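Local coordinates for protein cytosolic acyl coenzyme A thioester hydrolase (Mus musculus, PDB 2V1O) that hydrolyses long-chain acyl-CoAs, palmitoyl-CoA above all, to free fatty acids and coenzyme A, and is represented here by its N-terminal hotdog domain, at residues A[4-9]-A[20-25]; A[58-63]-A[97-102]; A[67-72]-A[87-92]. All coordinates share one frame; numbering follows the deposited sequence.

Interaction 1 (A[4-9]-A[20-25]); sequences RIMRPD and GTILKM
Arg-4 leaves its strand with CG trans to the backbone N (chi1 169°) and bends at chi3, and this lays its guanidinium across the side chain of Thr-21 at about a right angle. Met-6 is folded more sharply: turns at both chi2 and chi3 curl its thioether back, and the terminal CE sits over the centre of the Arg-4 guanidinium, 3.7 Å above that plane. Across the segments, methyl groups and sulfurs meet each other and the nitrogens of Arg-4. The CG2 methyl of Thr-21 comes to the edge of the guanidinium, 3.5 Å from NH2 of Arg-4, while SD of Met-25 lies 4.2 Å from NE of Arg-4. SD of Met-25 also meets CE of Met-6 at 4.1 Å, and SD of Met-6 rests against CD1 of Ile-22 at 4.3 Å.

No direct hydrogen bond joins the segments, but one water does: it accepts from NH2 of Arg-4 at 3.2 Å and donates to O of Thr-21 at 2.7 Å. The main charge partner of Arg-4 is Asp-10, which forms a salt bridge with NH1 and would help fix the rotation of the guanidinium; the carbonyl of Asp-10 takes a bond from OG1 of Thr-21. With OG1 turned to Asp-10, it is the CG2 branch of Thr-21 that meets the arginine. Met-6 and Met-25 both also pack on Ala-68 of strand 67-77, so the two thioethers lie between helix and sheet. A second subunit packs on Thr-21, and coenzyme A touches Ile-22. This is the packing expected of a hotdog fold, in which the sheet wraps the long central helix, here helix 19-38, close to its N-terminal end.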
loop_
_atom_site.group_PDB
_atom_site.type_symbol
_atom_site.label_atom_id
_atom_site.label_comp_id
_atom_site.label_asym_id
_atom_site.label_seq_id
_atom_site.Cartn_x
_atom_site.Cartn_y
_atom_site.Cartn_z
ATOM N N ARG A 4 -7.718 4.489 -13.287
ATOM C CA ARG A 4 -7.403 3.409 -12.374
ATOM C C ARG A 4 -8.702 2.735 -11.986
ATOM O O ARG A 4 -9.708 3.413 -11.744
ATOM C CB ARG A 4 -6.707 3.992 -11.139
ATOM C CG ARG A 4 -6.533 3.049 -9.983
ATOM C CD ARG A 4 -5.531 3.605 -8.963
ATOM N NE ARG A 4 -6.135 4.305 -7.825
ATOM C CZ ARG A 4 -6.839 3.716 -6.856
ATOM N NH1 ARG A 4 -7.078 2.408 -6.891
ATOM N NH2 ARG A 4 -7.319 4.442 -5.847
ATOM N N ILE A 5 -8.676 1.406 -11.943
ATOM C CA ILE A 5 -9.827 0.627 -11.503
ATOM C C ILE A 5 -9.928 0.709 -9.979
ATOM O O ILE A 5 -8.914 0.671 -9.270
ATOM C CB ILE A 5 -9.765 -0.853 -11.985
ATOM C CG1 ILE A 5 -11.141 -1.528 -11.855
ATOM C CG2 ILE A 5 -8.677 -1.642 -11.250
ATOM C CD1 ILE A 5 -11.383 -2.625 -12.896
ATOM N N MET A 6 -11.152 0.824 -9.492
ATOM C CA MET A 6 -11.395 0.942 -8.059
ATOM C C MET A 6 -11.310 -0.436 -7.409
ATOM O O MET A 6 -11.892 -1.401 -7.910
ATOM C CB MET A 6 -12.745 1.606 -7.806
ATOM C CG MET A 6 -12.833 3.046 -8.316
ATOM S SD MET A 6 -11.800 4.209 -7.382
ATOM C CE MET A 6 -10.272 4.100 -8.319
ATOM N N ARG A 7 -10.563 -0.503 -6.302
ATOM C CA ARG A 7 -10.238 -1.754 -5.608
ATOM C C ARG A 7 -10.979 -1.803 -4.264
ATOM O O ARG A 7 -11.444 -0.769 -3.788
ATOM C CB ARG A 7 -8.718 -1.833 -5.369
ATOM C CG ARG A 7 -7.862 -1.731 -6.634
ATOM C CD ARG A 7 -6.423 -1.278 -6.320
ATOM N NE ARG A 7 -5.552 -2.378 -5.903
ATOM C CZ ARG A 7 -4.222 -2.297 -5.787
ATOM N NH1 ARG A 7 -3.581 -1.165 -6.070
ATOM N NH2 ARG A 7 -3.524 -3.358 -5.398
ATOM N N PRO A 8 -11.096 -2.998 -3.645
ATOM C CA PRO A 8 -11.790 -3.102 -2.352
ATOM C C PRO A 8 -11.316 -2.116 -1.274
ATOM O O PRO A 8 -12.148 -1.589 -0.523
ATOM C CB PRO A 8 -11.503 -4.545 -1.928
ATOM C CG PRO A 8 -11.427 -5.270 -3.232
ATOM C CD PRO A 8 -10.663 -4.324 -4.122
ATOM N N ASP A 9 -10.010 -1.855 -1.208
ATOM C CA ASP A 9 -9.482 -0.924 -0.200
ATOM C C ASP A 9 -9.840 0.544 -0.466
ATOM O O ASP A 9 -9.683 1.390 0.415
ATOM C CB ASP A 9 -7.974 -1.107 0.019
ATOM C CG ASP A 9 -7.656 -2.062 1.184
ATOM O OD1 ASP A 9 -8.444 -2.983 1.471
ATOM O OD2 ASP A 9 -6.604 -1.870 1.835
ATOM N N GLY A 20 -12.258 10.231 0.125
ATOM C CA GLY A 20 -10.820 10.428 0.326
ATOM C C GLY A 20 -9.975 9.837 -0.796
ATOM O O GLY A 20 -8.953 10.411 -1.172
ATOM N N THR A 21 -10.409 8.690 -1.322
ATOM C CA THR A 21 -9.726 8.007 -2.435
ATOM C C THR A 21 -9.673 8.903 -3.676
ATOM O O THR A 21 -8.620 9.061 -4.311
ATOM C CB THR A 21 -10.453 6.687 -2.785
ATOM O OG1 THR A 21 -10.437 5.822 -1.641
ATOM C CG2 THR A 21 -9.795 5.983 -3.985
ATOM N N ILE A 22 -10.823 9.477 -4.003
ATOM C CA ILE A 22 -10.973 10.373 -5.146
ATOM C C ILE A 22 -10.223 11.698 -4.922
ATOM O O ILE A 22 -9.562 12.212 -5.832
ATOM C CB ILE A 22 -12.465 10.586 -5.488
ATOM C CG1 ILE A 22 -13.151 9.236 -5.801
ATOM C CG2 ILE A 22 -12.647 11.593 -6.660
ATOM C CD1 ILE A 22 -12.541 8.430 -6.963
ATOM N N LEU A 23 -10.310 12.238 -3.710
ATOM C CA LEU A 23 -9.562 13.458 -3.372
ATOM C C LEU A 23 -8.067 13.265 -3.610
ATOM O O LEU A 23 -7.394 14.142 -4.175
ATOM C CB LEU A 23 -9.835 13.883 -1.928
ATOM C CG LEU A 23 -11.212 14.501 -1.650
ATOM C CD1 LEU A 23 -11.421 14.685 -0.157
ATOM C CD2 LEU A 23 -11.405 15.831 -2.391
ATOM N N LYS A 24 -7.555 12.115 -3.181
ATOM C CA LYS A 24 -6.161 11.772 -3.413
ATOM C C LYS A 24 -5.811 11.761 -4.922
ATOM O O LYS A 24 -4.788 12.333 -5.327
ATOM C CB LYS A 24 -5.817 10.439 -2.749
ATOM C CG LYS A 24 -4.356 10.060 -2.890
ATOM C CD LYS A 24 -3.955 9.048 -1.817
ATOM C CE LYS A 24 -3.054 7.957 -2.367
ATOM N NZ LYS A 24 -1.712 8.436 -2.807
ATOM N N MET A 25 -6.661 11.137 -5.738
ATOM C CA MET A 25 -6.407 11.051 -7.189
ATOM C C MET A 25 -6.461 12.439 -7.834
ATOM O O MET A 25 -5.680 12.757 -8.721
ATOM C CB MET A 25 -7.435 10.148 -7.875
ATOM C CG MET A 25 -7.374 8.654 -7.505
ATOM S SD MET A 25 -8.414 7.687 -8.640
ATOM C CE MET A 25 -9.829 8.774 -8.745
HETATM O O HOH W 1 -6.577 7.260 -4.457
#

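Interaction 2 (A[58-63]-A[97-102]); sequences FLSPMC and TKKLTN. With COA (coenzyme A), chain J.
Phe-58 and Asn-102 stack flat, ring and amide planes 16° apart, where the loop after strand 46-57 of this hotdog domain crosses strand 98-112 beside coenzyme A. ND2 of Asn-102 lies over the centre of the ring, 3.8 Å above its plane. That amide is held by Thr-56 OG1 and the carbonyl of Asp-57, which probably keeps it flat against the ring. The backbone bond from Leu-59 N to Thr-101 O, 3.1 Å long, is almost straight (168°). It fixes the loop at the classic beta bulge where Thr-101 and Asn-102 both face Val-88. Nearby, the leucines cross at an angle, CD1 of Leu-59 against CD2 of Leu-100.

Met-62 meets Thr-101 at about a right angle: an extended chain (chi1 -163°) that bends at chi3 brings CE to 3.1 Å from OG1 of Thr-101. One water draws together Ser-60 OG, Thr-101 OG1 and the carbonyl of Pro-61; a second links that carbonyl to the extended Lys-99 through NZ. The same loop also binds the pantetheine arm of coenzyme A, whose amide N8P donates to O of Phe-58 at 2.8 Å.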
loop_
_atom_site.group_PDB
_atom_site.type_symbol
_atom_site.label_atom_id
_atom_site.label_comp_id
_atom_site.label_asym_id
_atom_site.label_seq_id
_atom_site.Cartn_x
_atom_site.Cartn_y
_atom_site.Cartn_z
ATOM N N PHE A 58 -19.593 16.052 -4.459
ATOM C CA PHE A 58 -19.583 14.706 -5.003
ATOM C C PHE A 58 -20.994 14.318 -5.424
ATOM O O PHE A 58 -21.897 14.164 -4.588
ATOM C CB PHE A 58 -18.936 13.726 -4.026
ATOM C CG PHE A 58 -17.464 13.957 -3.862
ATOM C CD1 PHE A 58 -16.549 13.241 -4.624
ATOM C CD2 PHE A 58 -16.993 14.930 -2.983
ATOM C CE1 PHE A 58 -15.176 13.473 -4.492
ATOM C CE2 PHE A 58 -15.634 15.166 -2.846
ATOM C CZ PHE A 58 -14.724 14.438 -3.597
ATOM N N LEU A 59 -21.152 14.188 -6.739
ATOM C CA LEU A 59 -22.454 14.098 -7.407
ATOM C C LEU A 59 -23.050 12.690 -7.509
ATOM O O LEU A 59 -24.272 12.522 -7.500
ATOM C CB LEU A 59 -22.342 14.710 -8.810
ATOM C CG LEU A 59 -21.719 16.110 -8.932
ATOM C CD1 LEU A 59 -21.654 16.554 -10.393
ATOM C CD2 LEU A 59 -22.467 17.145 -8.088
ATOM N N SER A 60 -22.188 11.687 -7.641
ATOM C CA SER A 60 -22.636 10.308 -7.780
ATOM C C SER A 60 -21.586 9.350 -7.220
ATOM O O SER A 60 -20.388 9.647 -7.262
ATOM C CB SER A 60 -22.981 9.974 -9.242
ATOM O OG SER A 60 -21.844 10.065 -10.083
ATOM N N PRO A 61 -22.038 8.206 -6.674
ATOM C CA PRO A 61 -21.106 7.243 -6.113
ATOM C C PRO A 61 -20.295 6.536 -7.194
ATOM O O PRO A 61 -20.665 6.547 -8.376
ATOM C CB PRO A 61 -22.024 6.251 -5.394
ATOM C CG PRO A 61 -23.299 6.323 -6.134
ATOM C CD PRO A 61 -23.439 7.755 -6.537
ATOM N N MET A 62 -19.180 5.953 -6.775
ATOM C CA MET A 62 -18.394 5.083 -7.622
ATOM C C MET A 62 -18.299 3.754 -6.890
ATOM O O MET A 62 -18.372 3.712 -5.657
ATOM C CB MET A 62 -17.008 5.676 -7.833
ATOM C CG MET A 62 -16.238 5.094 -9.010
ATOM S SD MET A 62 -14.700 5.997 -9.269
ATOM C CE MET A 62 -15.276 7.678 -9.386
ATOM N N CYS A 63 -18.139 2.674 -7.644
ATOM C CA CYS A 63 -18.151 1.340 -7.066
ATOM C C CYS A 63 -16.850 0.621 -7.337
ATOM O O CYS A 63 -16.142 0.943 -8.294
ATOM C CB CYS A 63 -19.317 0.522 -7.638
ATOM S SG CYS A 63 -20.921 1.227 -7.295
ATOM N N THR A 97 -21.572 2.440 -18.914
ATOM C CA THR A 97 -22.089 3.677 -18.313
ATOM C C THR A 97 -20.970 4.579 -17.781
ATOM O O THR A 97 -20.102 4.121 -17.033
ATOM C CB THR A 97 -23.095 3.386 -17.169
ATOM O OG1 THR A 97 -24.167 2.576 -17.672
ATOM C CG2 THR A 97 -23.673 4.687 -16.594
ATOM N N LYS A 98 -21.000 5.850 -18.185
ATOM C CA LYS A 98 -20.108 6.870 -17.624
ATOM C C LYS A 98 -20.894 7.956 -16.890
ATOM O O LYS A 98 -21.951 8.382 -17.356
ATOM C CB LYS A 98 -19.255 7.505 -18.720
ATOM C CG LYS A 98 -18.551 6.503 -19.606
ATOM C CD LYS A 98 -17.630 7.192 -20.585
ATOM C CE LYS A 98 -16.955 6.167 -21.472
ATOM N NZ LYS A 98 -16.167 6.836 -22.542
ATOM N N LYS A 99 -20.358 8.398 -15.751
ATOM C CA LYS A 99 -20.987 9.414 -14.896
ATOM C C LYS A 99 -19.937 10.428 -14.470
ATOM O O LYS A 99 -18.792 10.056 -14.218
ATOM C CB LYS A 99 -21.548 8.782 -13.614
ATOM C CG LYS A 99 -22.557 7.679 -13.794
ATOM C CD LYS A 99 -22.793 6.966 -12.472
ATOM C CE LYS A 99 -23.736 5.785 -12.649
ATOM N NZ LYS A 99 -23.791 4.946 -11.412
ATOM N N LEU A 100 -20.325 11.697 -14.369
ATOM C CA LEU A 100 -19.453 12.699 -13.761
ATOM C C LEU A 100 -19.496 12.527 -12.242
ATOM O O LEU A 100 -20.556 12.655 -11.618
ATOM C CB LEU A 100 -19.858 14.125 -14.164
ATOM C CG LEU A 100 -19.129 15.289 -13.478
ATOM C CD1 LEU A 100 -17.640 15.340 -13.841
ATOM C CD2 LEU A 100 -19.815 16.599 -13.805
ATOM N N THR A 101 -18.345 12.213 -11.665
ATOM C CA THR A 101 -18.219 12.022 -10.227
ATOM C C THR A 101 -18.043 13.362 -9.534
ATOM O O THR A 101 -18.716 13.648 -8.546
ATOM C CB THR A 101 -17.016 11.112 -9.885
ATOM O OG1 THR A 101 -17.120 9.903 -10.634
ATOM C CG2 THR A 101 -16.966 10.802 -8.381
ATOM N N ASN A 102 -17.155 14.193 -10.078
ATOM C CA ASN A 102 -16.704 15.381 -9.385
ATOM C C ASN A 102 -15.963 16.356 -10.309
ATOM O O ASN A 102 -15.270 15.936 -11.240
ATOM C CB ASN A 102 -15.774 14.948 -8.233
ATOM C CG ASN A 102 -15.247 16.112 -7.446
ATOM O OD1 ASN A 102 -14.099 16.521 -7.616
ATOM N ND2 ASN A 102 -16.093 16.681 -6.597
HETATM N N1A COA J . -23.439 19.197 -0.077
HETATM C C2A COA J . -24.089 19.219 1.142
HETATM N N3A COA J . -25.328 18.620 1.269
HETATM C C4A COA J . -25.908 18.006 0.199
HETATM C C5A COA J . -25.268 17.966 -1.039
HETATM C C6A COA J . -24.016 18.567 -1.173
HETATM N N6A COA J . -23.333 18.462 -2.315
HETATM N N7A COA J . -26.071 17.302 -1.908
HETATM C C8A COA J . -27.191 16.923 -1.253
HETATM N N9A COA J . -27.109 17.360 0.051
HETATM C C1B COA J . -28.007 16.983 1.155
HETATM C C2B COA J . -29.375 17.639 1.024
HETATM O O2B COA J . -29.367 18.978 1.460
HETATM C C3B COA J . -30.196 16.721 1.910
HETATM O O3B COA J . -30.090 17.071 3.271
HETATM P P3B COA J . -31.260 17.904 3.997
HETATM O O7A COA J . -31.231 19.304 3.444
HETATM O O8A COA J . -32.580 17.260 3.677
HETATM O O9A COA J . -31.020 17.895 5.485
HETATM C C4B COA J . -29.546 15.356 1.725
HETATM O O4B COA J . -28.290 15.602 1.132
HETATM C C5B COA J . -30.378 14.442 0.831
HETATM O O5B COA J . -30.699 15.136 -0.358
HETATM P P1A COA J . -31.478 14.398 -1.549
HETATM O O1A COA J . -32.513 13.482 -0.968
HETATM O O2A COA J . -32.056 15.456 -2.454
HETATM O O3A COA J . -30.347 13.548 -2.320
HETATM P P2A COA J . -29.521 14.075 -3.593
HETATM O O4A COA J . -29.264 15.561 -3.522
HETATM O O5A COA J . -30.218 13.686 -4.875
HETATM O O6A COA J . -28.144 13.251 -3.467
HETATM C CBP COA J . -26.130 12.469 -2.413
HETATM C CCP COA J . -27.247 13.510 -2.402
HETATM C CDP COA J . -25.017 12.918 -1.460
HETATM C CEP COA J . -26.718 11.162 -1.891
HETATM C CAP COA J . -25.603 12.291 -3.848
HETATM O OAP COA J . -25.154 13.508 -4.403
HETATM C C9P COA J . -24.487 11.287 -3.923
HETATM O O9P COA J . -24.782 9.924 -3.861
HETATM N N8P COA J . -23.248 11.749 -4.049
HETATM C C7P COA J . -22.107 10.854 -4.031
HETATM C C6P COA J . -21.711 10.528 -2.595
HETATM C C5P COA J . -20.474 9.668 -2.592
HETATM O O5P COA J . -20.547 8.481 -2.975
HETATM N N4P COA J . -19.348 10.262 -2.169
HETATM C C3P COA J . -18.020 9.784 -2.532
HETATM C C2P COA J . -17.754 9.869 -4.041
HETATM S S1P COA J . -16.141 9.144 -4.407
HETATM O O HOH W 2 -19.555 8.474 -10.383
HETATM O O HOH W 3 -21.241 4.445 -10.003
#

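Interaction 3 (A[67-72]-A[87-92]); sequences VAHVSA and HVMSEN
His-69 and Met-89 form a hydrogen-bonded pair, and their side chains run side by side in the same direction. CE of Met-89 lies over one face of the imidazole, 3.8 Å above the plane and offset toward the rim, a CH-pi contact with 4.2 Å to the ring centroid. Met-89 runs out straight from the backbone (chi1 -176°) and then turns at chi3, which swings the methyl over the ring. Glu-91 lies on the same surface of the sheet.

Beneath this layer, three hydrogen-bonded pairs hold the backbones: Val-67 with Glu-91, His-69 with Met-89, Ser-71 with His-87. The bond from His-69 N to Met-89 O is 2.7 Å long, and its return partner, Met-89 N to His-69 O, is 2.9 Å. Alternating with these three pairs are the non-hydrogen-bonded pairs Ala-68 with Ser-90 and Val-70 with Val-88. These residues point to the opposite surface, where CG2 of Val-70 touches CG2 of Val-88 at 4.1 Å. One water joins Ser-71 OG to the carbonyl of His-87.

Farther out, the valine surface lies under helix 19-38: Val-70 meets Met-25 and Ala-29, and Val-88 meets Ile-26. On the other surface Glu-91 forms a salt bridge through OE2 with Arg-36 of a neighbouring subunit, which should steady the carboxylate, and Val-67 packs on Ile-32 of that subunit. The two strands, 157° apart in direction, form a beta hairpin of inner strands in the hotdog sheet, 82-91 central, with helix 19-38 on one surface and that subunit against part of the other.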
loop_
_atom_site.group_PDB
_atom_site.type_symbol
_atom_site.label_atom_id
_atom_site.label_comp_id
_atom_site.label_asym_id
_atom_site.label_seq_id
_atom_site.Cartn_x
_atom_site.Cartn_y
_atom_site.Cartn_z
ATOM N N VAL A 67 -13.920 2.222 -13.292
ATOM C CA VAL A 67 -12.671 2.897 -13.619
ATOM C C VAL A 67 -12.849 4.388 -13.376
ATOM O O VAL A 67 -13.740 5.017 -13.952
ATOM C CB VAL A 67 -12.232 2.669 -15.089
ATOM C CG1 VAL A 67 -11.012 3.547 -15.425
ATOM C CG2 VAL A 67 -11.939 1.184 -15.360
ATOM N N ALA A 68 -12.000 4.929 -12.509
ATOM C CA ALA A 68 -11.930 6.363 -12.267
ATOM C C ALA A 68 -11.055 7.012 -13.341
ATOM O O ALA A 68 -9.897 6.633 -13.516
ATOM C CB ALA A 68 -11.355 6.618 -10.897
ATOM N N HIS A 69 -11.626 7.959 -14.074
ATOM C CA HIS A 69 -10.892 8.739 -15.073
ATOM C C HIS A 69 -10.655 10.122 -14.494
ATOM O O HIS A 69 -11.609 10.797 -14.139
ATOM C CB HIS A 69 -11.718 8.888 -16.356
ATOM C CG HIS A 69 -11.780 7.655 -17.204
ATOM N ND1 HIS A 69 -12.626 6.601 -16.931
ATOM C CD2 HIS A 69 -11.141 7.335 -18.354
ATOM C CE1 HIS A 69 -12.481 5.672 -17.859
ATOM N NE2 HIS A 69 -11.591 6.096 -18.737
ATOM N N VAL A 70 -9.394 10.542 -14.401
ATOM C CA VAL A 70 -9.057 11.858 -13.839
ATOM C C VAL A 70 -8.310 12.697 -14.874
ATOM O O VAL A 70 -7.297 12.264 -15.438
ATOM C CB VAL A 70 -8.238 11.733 -12.520
ATOM C CG1 VAL A 70 -7.904 13.118 -11.961
ATOM C CG2 VAL A 70 -9.003 10.927 -11.489
ATOM N N SER A 71 -8.828 13.890 -15.136
ATOM C CA SER A 71 -8.247 14.775 -16.134
ATOM C C SER A 71 -8.094 16.183 -15.562
ATOM O O SER A 71 -8.966 16.669 -14.849
ATOM C CB SER A 71 -9.096 14.774 -17.406
ATOM O OG SER A 71 -10.396 15.281 -17.159
ATOM N N ALA A 72 -6.978 16.826 -15.890
ATOM C CA ALA A 72 -6.627 18.117 -15.317
ATOM C C ALA A 72 -6.285 19.128 -16.398
ATOM O O ALA A 72 -5.789 18.773 -17.477
ATOM C CB ALA A 72 -5.452 17.970 -14.373
ATOM N N HIS A 87 -11.350 17.110 -13.453
ATOM C CA HIS A 87 -12.616 16.387 -13.670
ATOM C C HIS A 87 -12.427 14.917 -13.363
ATOM O O HIS A 87 -11.475 14.298 -13.841
ATOM C CB HIS A 87 -13.111 16.511 -15.118
ATOM C CG HIS A 87 -13.719 17.838 -15.446
ATOM N ND1 HIS A 87 -12.998 19.011 -15.422
ATOM C CD2 HIS A 87 -14.974 18.175 -15.827
ATOM C CE1 HIS A 87 -13.785 20.017 -15.759
ATOM N NE2 HIS A 87 -14.989 19.536 -16.012
ATOM N N VAL A 88 -13.353 14.359 -12.587
ATOM C CA VAL A 88 -13.357 12.924 -12.291
ATOM C C VAL A 88 -14.608 12.297 -12.892
ATOM O O VAL A 88 -15.731 12.736 -12.617
ATOM C CB VAL A 88 -13.333 12.640 -10.779
ATOM C CG1 VAL A 88 -13.367 11.129 -10.509
ATOM C CG2 VAL A 88 -12.097 13.273 -10.136
ATOM N N MET A 89 -14.398 11.282 -13.723
ATOM C CA MET A 89 -15.484 10.554 -14.361
ATOM C C MET A 89 -15.358 9.066 -14.015
ATOM O O MET A 89 -14.251 8.508 -14.015
ATOM C CB MET A 89 -15.450 10.793 -15.877
ATOM C CG MET A 89 -16.592 10.159 -16.659
ATOM S SD MET A 89 -16.429 10.188 -18.474
ATOM C CE MET A 89 -14.746 9.615 -18.762
ATOM N N SER A 90 -16.483 8.445 -13.668
ATOM C CA SER A 90 -16.513 7.006 -13.432
ATOM C C SER A 90 -16.941 6.319 -14.715
ATOM O O SER A 90 -17.786 6.837 -15.458
ATOM C CB SER A 90 -17.476 6.630 -12.300
ATOM O OG SER A 90 -18.799 6.998 -12.633
ATOM N N GLU A 91 -16.336 5.167 -14.980
ATOM C CA GLU A 91 -16.709 4.352 -16.117
ATOM C C GLU A 91 -16.919 2.931 -15.649
ATOM O O GLU A 91 -16.015 2.301 -15.085
ATOM C CB GLU A 91 -15.637 4.372 -17.212
ATOM C CG GLU A 91 -16.057 3.593 -18.449
ATOM C CD GLU A 91 -14.916 3.305 -19.419
ATOM O OE1 GLU A 91 -13.733 3.492 -19.067
ATOM O OE2 GLU A 91 -15.217 2.862 -20.538
ATOM N N ASN A 92 -18.123 2.439 -15.873
ATOM C CA ASN A 92 -18.402 1.050 -15.627
ATOM C C ASN A 92 -18.107 0.304 -16.920
ATOM O O ASN A 92 -18.818 0.466 -17.918
ATOM C CB ASN A 92 -19.844 0.856 -15.151
ATOM C CG ASN A 92 -20.134 -0.575 -14.748
ATOM O OD1 ASN A 92 -19.946 -1.499 -15.531
ATOM N ND2 ASN A 92 -20.595 -0.764 -13.517
HETATM O O HOH W 4 -10.379 19.499 -16.067
HETATM O O HOH W 5 -11.933 12.841 -16.530
#

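Overall arrangement
All three contacts lie on the same side of the chain's centre. Interaction 3 pairs two inner strands of the sheet; its centre is about 11 Å from that of interaction 1 and about 8 Å from that of interaction 2. Strand 2-5 joins it on one side through Arg-4 O and Ala-68 N, 2.9 Å apart; strand 98-112 joins it on the other, with Thr-101 N 2.8 Å from Val-88 O. Interactions 1 and 2 meet over the sheet, where Met-62 CE packs 3.7 Å from Ile-22 CD1. Ile-22 and residues 58-61 line the coenzyme A pocket, and the side chain of the active-site Asn-12 lies about 9 Å from that of Thr-21 and about 10 Å from that of Met-62.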